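Local coordinates for GH127 beta-L-arabinofuranoside (Geobacillus stearothermophilus, PDB 4QK0), which probably hydrolyses beta-L-arabinofuranosidic linkages, releasing L-arabinose from arabinose-containing glycans, as a glycoside hydrolase of family GH127, at residues T14-K19 with S444-E449; L436-Y441 with I457-N462. All blocks are in the same frame, centred on the assembly; numbering follows the deposited sequence.

Interaction 1: residues T14-K19 with S444-E449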
ATOM      1  N   THR A  14      33.673 -19.122  30.009  1.00 69.72           N
ATOM      2  CA  THR A  14      32.320 -18.478  30.056  1.00 70.78           C
ATOM      3  C   THR A  14      31.186 -19.508  29.884  1.00 68.13           C
ATOM      4  O   THR A  14      30.815 -19.897  28.775  1.00 66.49           O
ATOM      5  CB  THR A  14      32.203 -17.292  29.041  1.00 73.96           C
ATOM      6  OG1 THR A  14      32.876 -16.126  29.585  1.00 75.45           O
ATOM      7  CG2 THR A  14      30.721 -16.927  28.705  1.00 68.08           C
ATOM      8  N   ASN A  15      30.654 -19.961  31.006  1.00 62.98           N
ATOM      9  CA  ASN A  15      29.382 -20.634  30.989  1.00 65.80           C
ATOM     10  C   ASN A  15      28.299 -19.766  31.636  1.00 59.94           C
ATOM     11  O   ASN A  15      28.508 -19.235  32.744  1.00 54.66           O
ATOM     12  CB  ASN A  15      29.445 -21.976  31.697  1.00 66.35           C
ATOM     13  CG  ASN A  15      28.262 -22.852  31.335  1.00 71.43           C
ATOM     14  OD1 ASN A  15      28.059 -23.167  30.158  1.00 74.74           O
ATOM     15  ND2 ASN A  15      27.451 -23.211  32.328  1.00 72.23           N
ATOM     16  N   VAL A  16      27.158 -19.640  30.942  1.00 49.32           N
ATOM     17  CA  VAL A  16      26.018 -18.823  31.394  1.00 44.16           C
ATOM     18  C   VAL A  16      24.818 -19.698  31.623  1.00 42.43           C
ATOM     19  O   VAL A  16      24.459 -20.418  30.742  1.00 42.40           O
ATOM     20  CB  VAL A  16      25.643 -17.773  30.334  1.00 42.08           C
ATOM     21  CG1 VAL A  16      24.453 -16.956  30.759  1.00 41.53           C
ATOM     22  CG2 VAL A  16      26.821 -16.858  30.039  1.00 42.94           C
ATOM     23  N   ASN A  17      24.204 -19.635  32.806  1.00 45.35           N
ATOM     24  CA  ASN A  17      22.947 -20.322  33.078  1.00 42.34           C
ATOM     25  C   ASN A  17      21.846 -19.335  33.236  1.00 41.95           C
ATOM     26  O   ASN A  17      21.923 -18.380  34.039  1.00 39.89           O
ATOM     27  CB  ASN A  17      22.992 -21.157  34.361  1.00 43.77           C
ATOM     28  CG  ASN A  17      24.105 -22.169  34.337  1.00 48.83           C
ATOM     29  OD1 ASN A  17      24.290 -22.890  33.360  1.00 52.69           O
ATOM     30  ND2 ASN A  17      24.890 -22.193  35.388  1.00 55.66           N
ATOM     31  N   LEU A  18      20.781 -19.587  32.508  1.00 42.43           N
ATOM     32  CA  LEU A  18      19.576 -18.799  32.693  1.00 46.75           C
ATOM     33  C   LEU A  18      18.865 -19.176  33.973  1.00 47.10           C
ATOM     34  O   LEU A  18      18.707 -20.333  34.236  1.00 52.69           O
ATOM     35  CB  LEU A  18      18.626 -19.096  31.590  1.00 45.88           C
ATOM     36  CG  LEU A  18      18.522 -18.112  30.466  1.00 51.32           C
ATOM     37  CD1 LEU A  18      17.370 -18.652  29.664  1.00 57.89           C
ATOM     38  CD2 LEU A  18      18.177 -16.712  30.925  1.00 51.41           C
ATOM     39  N   LYS A  19      18.419 -18.208  34.751  1.00 44.53           N
ATOM     40  CA  LYS A  19      17.655 -18.500  35.944  1.00 43.91           C
ATOM     41  C   LYS A  19      16.490 -17.520  36.012  1.00 42.16           C
ATOM     42  O   LYS A  19      16.314 -16.829  36.986  1.00 40.17           O
ATOM     43  CB  LYS A  19      18.509 -18.295  37.227  1.00 48.89           C
ATOM     44  CG  LYS A  19      19.697 -19.195  37.556  1.00 57.25           C
ATOM     45  CD  LYS A  19      20.268 -18.875  39.010  1.00 65.51           C
ATOM     46  CE  LYS A  19      20.812 -17.437  39.375  1.00 70.40           C
ATOM     47  NZ  LYS A  19      19.836 -16.291  39.466  1.00 65.07           N
ATOM     48  N   SER A 444      20.000 -14.693  35.816  1.00 38.81           N
ATOM     49  CA  SER A 444      21.031 -15.582  35.278  1.00 34.68           C
ATOM     50  C   SER A 444      22.295 -15.585  36.128  1.00 32.78           C
ATOM     51  O   SER A 444      22.465 -14.756  37.023  1.00 32.21           O
ATOM     52  CB  SER A 444      21.440 -15.108  33.907  1.00 34.04           C
ATOM     53  OG  SER A 444      21.926 -13.771  33.976  1.00 34.64           O
ATOM     54  N   ASP A 445      23.176 -16.527  35.831  1.00 35.40           N
ATOM     55  CA  ASP A 445      24.522 -16.449  36.343  1.00 38.89           C
ATOM     56  C   ASP A 445      25.573 -16.857  35.347  1.00 37.07           C
ATOM     57  O   ASP A 445      25.317 -17.529  34.332  1.00 36.04           O
ATOM     58  CB  ASP A 445      24.682 -17.151  37.683  1.00 44.82           C
ATOM     59  CG  ASP A 445      24.232 -18.565  37.651  1.00 48.92           C
ATOM     60  OD1 ASP A 445      24.804 -19.316  36.846  1.00 66.00           O
ATOM     61  OD2 ASP A 445      23.322 -18.906  38.422  1.00 54.83           O
ATOM     62  N   ILE A 446      26.758 -16.320  35.597  1.00 35.35           N
ATOM     63  CA  ILE A 446      27.884 -16.535  34.722  1.00 36.90           C
ATOM     64  C   ILE A 446      29.110 -16.831  35.551  1.00 37.11           C
ATOM     65  O   ILE A 446      29.337 -16.243  36.604  1.00 37.14           O
ATOM     66  CB  ILE A 446      28.146 -15.359  33.785  1.00 36.16           C
ATOM     67  CG1 ILE A 446      29.386 -15.636  32.948  1.00 36.38           C
ATOM     68  CG2 ILE A 446      28.273 -14.051  34.561  1.00 38.12           C
ATOM     69  CD1 ILE A 446      29.607 -14.649  31.838  1.00 38.28           C
ATOM     70  N   GLN A 447      29.855 -17.799  35.056  1.00 42.26           N
ATOM     71  CA  GLN A 447      31.105 -18.242  35.639  1.00 44.62           C
ATOM     72  C   GLN A 447      32.158 -17.876  34.609  1.00 40.95           C
ATOM     73  O   GLN A 447      32.151 -18.400  33.520  1.00 45.56           O
ATOM     74  CB  GLN A 447      31.052 -19.768  35.838  1.00 48.40           C
ATOM     75  CG  GLN A 447      32.381 -20.390  36.232  1.00 57.59           C
ATOM     76  CD  GLN A 447      32.845 -19.880  37.574  1.00 61.12           C
ATOM     77  OE1 GLN A 447      33.883 -19.220  37.666  1.00 71.52           O
ATOM     78  NE2 GLN A 447      32.046 -20.140  38.623  1.00 60.88           N
ATOM     79  N   THR A 448      33.060 -16.979  34.932  1.00 39.61           N
ATOM     80  CA  THR A 448      33.959 -16.452  33.913  1.00 39.02           C
ATOM     81  C   THR A 448      35.341 -16.256  34.526  1.00 46.44           C
ATOM     82  O   THR A 448      35.546 -16.529  35.698  1.00 44.15           O
ATOM     83  CB  THR A 448      33.358 -15.150  33.328  1.00 40.85           C
ATOM     84  OG1 THR A 448      34.168 -14.615  32.264  1.00 44.90           O
ATOM     85  CG2 THR A 448      33.175 -14.100  34.385  1.00 41.36           C
ATOM     86  N   GLU A 449      36.272 -15.750  33.732  1.00 51.29           N
ATOM     87  CA  GLU A 449      37.630 -15.494  34.189  1.00 55.81           C
ATOM     88  C   GLU A 449      37.998 -14.058  33.897  1.00 53.94           C
ATOM     89  O   GLU A 449      37.856 -13.573  32.762  1.00 56.48           O
ATOM     90  CB  GLU A 449      38.601 -16.429  33.485  1.00 60.87           C
ATOM     91  CG  GLU A 449      38.363 -17.890  33.830  1.00 61.58           C
ATOM     92  CD  GLU A 449      39.507 -18.505  34.612  1.00 74.71           C
ATOM     93  OE1 GLU A 449      40.692 -18.188  34.315  1.00 85.36           O
ATOM     94  OE2 GLU A 449      39.218 -19.309  35.526  1.00 76.72           O
TER
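Asn17 and Asp445 face each other as an antiparallel hydrogen-bonded pair: Asn17 N donates to Asp445 O at 2.8 Å, and Asp445 N returns a bond to Asn17 O at 2.9 Å. Their side chains add a third link, Asn17 ND2 to Asp445 OD1 at 3.2 Å. It enters on the syn lone pair of OD1 but is bent, with an N-H...O angle of 142° and OD1 lying out of the Asn17 amide plane; the two flat groups stand nearly perpendicular. The carboxylate is directed here by a chi1 of 55°, which sets CG between backbone N and carbonyl carbon. Its other oxygen, OD2, meets the aliphatic part of Lys19, which runs across it with CE 3.1 Å away; NZ lies beyond salt-bridge distance and instead makes a weak hydrogen bond to Gln459 O.

Two residues along, Gln447 N bonds to Asn15 O at 3.0 Å, nearly straight, whereas the return bond from Asn15 N is weak. On the opposite face, Val16 and Ile446 form a non-hydrogen-bonded pair in which Ile446 CD1 reaches Val16 CG2 and Thr14 CG2, each at 4.0 Å. Thr14 OG1 adds only a weak bond to Thr448 OG1, whose stronger partner is Gln431. Leu18, on the Val16 face, packs on Trp23 and Ile27 of helix 22-42.

The axis separation of 4.7 Å and directions 168° apart are those of adjacent antiparallel strands. Within this chain 15-18 is one of the sheet's two edge strands, added by the N-terminal end to the beta domain that follows the helical catalytic region.

Interaction 2: residues L436-Y441 with I457-N462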
ATOM      1  N   LEU A 436      34.161  -7.022  32.528  1.00 36.44           N
ATOM      2  CA  LEU A 436      32.974  -7.866  32.308  1.00 36.65           C
ATOM      3  C   LEU A 436      31.748  -6.929  32.097  1.00 34.97           C
ATOM      4  O   LEU A 436      31.431  -6.089  32.957  1.00 32.10           O
ATOM      5  CB  LEU A 436      32.761  -8.809  33.473  1.00 36.89           C
ATOM      6  CG  LEU A 436      31.802 -10.007  33.346  1.00 38.59           C
ATOM      7  CD1 LEU A 436      30.479  -9.708  33.963  1.00 39.72           C
ATOM      8  CD2 LEU A 436      31.601 -10.512  31.934  1.00 38.79           C
ATOM      9  N   PHE A 437      31.146  -7.016  30.909  1.00 30.14           N
ATOM     10  CA  PHE A 437      29.992  -6.162  30.496  1.00 30.05           C
ATOM     11  C   PHE A 437      28.683  -6.914  30.673  1.00 30.43           C
ATOM     12  O   PHE A 437      28.616  -8.084  30.317  1.00 27.53           O
ATOM     13  CB  PHE A 437      30.104  -5.711  29.042  1.00 29.59           C
ATOM     14  CG  PHE A 437      31.224  -4.750  28.800  1.00 30.38           C
ATOM     15  CD1 PHE A 437      31.064  -3.427  29.067  1.00 31.48           C
ATOM     16  CD2 PHE A 437      32.455  -5.205  28.383  1.00 33.88           C
ATOM     17  CE1 PHE A 437      32.102  -2.548  28.888  1.00 36.02           C
ATOM     18  CE2 PHE A 437      33.512  -4.339  28.176  1.00 35.25           C
ATOM     19  CZ  PHE A 437      33.339  -3.001  28.445  1.00 38.82           C
ATOM     20  N   VAL A 438      27.702  -6.253  31.300  1.00 28.82           N
ATOM     21  CA  VAL A 438      26.327  -6.743  31.381  1.00 29.52           C
ATOM     22  C   VAL A 438      25.486  -5.955  30.354  1.00 28.36           C
ATOM     23  O   VAL A 438      25.293  -4.739  30.501  1.00 25.83           O
ATOM     24  CB  VAL A 438      25.756  -6.560  32.786  1.00 29.75           C
ATOM     25  CG1 VAL A 438      24.404  -7.242  32.906  1.00 33.40           C
ATOM     26  CG2 VAL A 438      26.701  -7.199  33.794  1.00 32.72           C
ATOM     27  N   HIS A 439      25.053  -6.640  29.295  1.00 26.13           N
ATOM     28  CA  HIS A 439      24.231  -6.010  28.255  1.00 24.72           C
ATOM     29  C   HIS A 439      22.735  -6.091  28.568  1.00 26.27           C
ATOM     30  O   HIS A 439      22.022  -5.095  28.448  1.00 26.34           O
ATOM     31  CB  HIS A 439      24.394  -6.700  26.929  1.00 23.50           C
ATOM     32  CG  HIS A 439      25.766  -6.653  26.392  1.00 24.72           C
ATOM     33  ND1 HIS A 439      26.576  -5.547  26.518  1.00 26.75           N
ATOM     34  CD2 HIS A 439      26.481  -7.583  25.727  1.00 24.93           C
ATOM     35  CE1 HIS A 439      27.734  -5.802  25.952  1.00 27.28           C
ATOM     36  NE2 HIS A 439      27.696  -7.025  25.448  1.00 28.23           N
ATOM     37  N   LEU A 440      22.278  -7.276  28.979  1.00 28.00           N
ATOM     38  CA  LEU A 440      20.841  -7.534  29.230  1.00 26.80           C
ATOM     39  C   LEU A 440      20.586  -7.883  30.692  1.00 29.61           C
ATOM     40  O   LEU A 440      21.464  -8.450  31.403  1.00 26.30           O
ATOM     41  CB  LEU A 440      20.383  -8.691  28.371  1.00 26.06           C
ATOM     42  CG  LEU A 440      20.631  -8.571  26.842  1.00 24.96           C
ATOM     43  CD1 LEU A 440      20.183  -9.793  26.086  1.00 22.13           C
ATOM     44  CD2 LEU A 440      19.933  -7.379  26.274  1.00 24.40           C
ATOM     45  N   TYR A 441      19.426  -7.448  31.159  1.00 25.14           N
ATOM     46  CA  TYR A 441      19.035  -7.650  32.522  1.00 27.88           C
ATOM     47  C   TYR A 441      18.035  -8.828  32.566  1.00 30.00           C
ATOM     48  O   TYR A 441      16.882  -8.720  32.241  1.00 31.35           O
ATOM     49  CB  TYR A 441      18.512  -6.361  33.130  1.00 28.40           C
ATOM     50  CG  TYR A 441      19.641  -5.373  33.230  1.00 27.62           C
ATOM     51  CD1 TYR A 441      20.689  -5.592  34.097  1.00 29.55           C
ATOM     52  CD2 TYR A 441      19.708  -4.264  32.407  1.00 29.91           C
ATOM     53  CE1 TYR A 441      21.769  -4.716  34.158  1.00 32.01           C
ATOM     54  CE2 TYR A 441      20.793  -3.389  32.453  1.00 32.69           C
ATOM     55  CZ  TYR A 441      21.813  -3.623  33.365  1.00 31.54           C
ATOM     56  OH  TYR A 441      22.896  -2.793  33.409  1.00 31.18           O
ATOM     57  N   ILE A 457      29.181 -14.440  38.834  1.00 41.12           N
ATOM     58  CA  ILE A 457      28.229 -13.323  38.885  1.00 42.90           C
ATOM     59  C   ILE A 457      26.794 -13.797  38.726  1.00 39.48           C
ATOM     60  O   ILE A 457      26.506 -14.610  37.868  1.00 40.40           O
ATOM     61  CB  ILE A 457      28.610 -12.281  37.854  1.00 44.34           C
ATOM     62  CG1 ILE A 457      29.855 -11.594  38.367  1.00 41.08           C
ATOM     63  CG2 ILE A 457      27.490 -11.251  37.691  1.00 48.86           C
ATOM     64  CD1 ILE A 457      30.583 -10.793  37.355  1.00 45.24           C
HETATM   65  N   MSE A 458      25.931 -13.351  39.622  1.00 42.72           N
HETATM   66  CA  MSE A 458      24.531 -13.747  39.659  1.00 46.37           C
HETATM   67  C   MSE A 458      23.713 -12.497  39.448  1.00 42.72           C
HETATM   68  O   MSE A 458      23.996 -11.464  40.076  1.00 39.51           O
HETATM   69  CB  MSE A 458      24.234 -14.257  41.057  1.00 54.15           C
HETATM   70  CG  MSE A 458      23.543 -15.601  41.140  1.00 74.50           C
HETATM   71 SE   MSE A 458      23.758 -16.383  42.903  1.00112.50          SE
HETATM   72  CE  MSE A 458      25.711 -16.185  43.157  1.00 97.38           C
ATOM     73  N   GLN A 459      22.702 -12.575  38.570  1.00 37.86           N
ATOM     74  CA  GLN A 459      21.667 -11.514  38.422  1.00 37.02           C
ATOM     75  C   GLN A 459      20.337 -12.017  38.918  1.00 36.52           C
ATOM     76  O   GLN A 459      19.871 -13.038  38.420  1.00 31.12           O
ATOM     77  CB  GLN A 459      21.406 -11.209  36.967  1.00 36.35           C
ATOM     78  CG  GLN A 459      22.181 -10.110  36.365  1.00 39.14           C
ATOM     79  CD  GLN A 459      21.612  -9.655  35.045  1.00 34.88           C
ATOM     80  OE1 GLN A 459      20.579  -8.983  34.998  1.00 38.42           O
ATOM     81  NE2 GLN A 459      22.274 -10.011  33.983  1.00 35.57           N
ATOM     82  N   GLU A 460      19.696 -11.286  39.818  1.00 38.21           N
ATOM     83  CA  GLU A 460      18.312 -11.583  40.220  1.00 43.77           C
ATOM     84  C   GLU A 460      17.470 -10.361  39.885  1.00 38.73           C
ATOM     85  O   GLU A 460      17.805  -9.253  40.279  1.00 37.23           O
ATOM     86  CB  GLU A 460      18.198 -11.879  41.719  1.00 47.64           C
ATOM     87  CG  GLU A 460      19.087 -13.044  42.170  1.00 64.15           C
ATOM     88  CD  GLU A 460      19.030 -13.312  43.683  1.00 66.42           C
ATOM     89  OE1 GLU A 460      19.550 -12.500  44.491  1.00 63.87           O
ATOM     90  OE2 GLU A 460      18.466 -14.356  44.055  1.00 71.36           O
ATOM     91  N   THR A 461      16.392 -10.565  39.163  1.00 33.68           N
ATOM     92  CA  THR A 461      15.581  -9.434  38.687  1.00 37.85           C
ATOM     93  C   THR A 461      14.292  -9.963  38.085  1.00 34.31           C
ATOM     94  O   THR A 461      14.292 -11.080  37.546  1.00 31.78           O
ATOM     95  CB  THR A 461      16.317  -8.612  37.604  1.00 33.35           C
ATOM     96  OG1 THR A 461      15.541  -7.450  37.267  1.00 40.23           O
ATOM     97  CG2 THR A 461      16.617  -9.446  36.395  1.00 32.10           C
ATOM     98  N   ASN A 462      13.221  -9.187  38.212  1.00 36.67           N
ATOM     99  CA  ASN A 462      11.949  -9.491  37.505  1.00 39.65           C
ATOM    100  C   ASN A 462      11.807  -8.708  36.191  1.00 39.88           C
ATOM    101  O   ASN A 462      10.731  -8.665  35.618  1.00 37.62           O
ATOM    102  CB  ASN A 462      10.719  -9.191  38.370  1.00 41.97           C
ATOM    103  CG  ASN A 462      10.698  -9.982  39.672  1.00 50.52           C
ATOM    104  OD1 ASN A 462      10.356  -9.432  40.721  1.00 57.70           O
ATOM    105  ND2 ASN A 462      11.096 -11.256  39.623  1.00 49.30           N
TER
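Leu436-Tyr441 and Ile457-Thr461 run almost the same way, 16° apart end to end, yet no backbone-backbone bond joins them. The CA atoms of Leu436 and Ile457 are 9.8 Å apart, a spacing that fits the stacked sheets of a beta sandwich, with strand 436-438 in one sheet and strand 453-461 in the other; the segments converge to 7.3 Å between the CA atoms of Tyr441 and Thr461, past the end of strand 436-438. Side chains make the bridge, one of them to a backbone carbonyl. Leu436 CD1 and Ile457 CD1 meet tip to tip at 3.6 Å.

Farther along, Gln459 reaches across as an extended chain and carries its amide to the turn after strand 436-438. NE2 donates to Leu440 O at 3.1 Å, fairly straight at 159°; the bond lies in the carbonyl plane, with the acceptor close to the amide plane of Gln459. The same nitrogen bonds to Tyr429 OH and lies against Val438 CG1, while OE1 accepts from Val442 N, so both ends of this buried amide are satisfied and its flip state is fixed. A leucine in its place would probably leave Leu440 O and Val442 N without these partners inside the sandwich and free the turn to shift.

Thr461 closes the far end with CG2 4.1 Å from Tyr441 C. The phenol of Tyr441 is held by its OH bond to Arg486 O, and its ring stands 77° from the Gln459 amide, with OE1 at the ring edge, 3.5 Å from CD1.

Overall arrangement
The two contacts belong to one beta domain: interaction 1 lies within a sheet, at its edge, and interaction 2 joins that sheet to the layer facing it. Their centres are 10 Å apart. Strand 444-450 connects them, since it lies between 15-18 and 453-461; Ser444 O and Gln459 N are 2.7 Å apart and Ile446 N and Ile457 O 2.9 Å, both probable hydrogen bonds. Tyr429 OH also ties the two, bonding to Ser444 OG and to Gln459 NE2. Along the sequence the segments alternate, 14-19, 436-441, 444-449, 457-462. Neither contact includes a residue identified here as catalytic or ligand-binding.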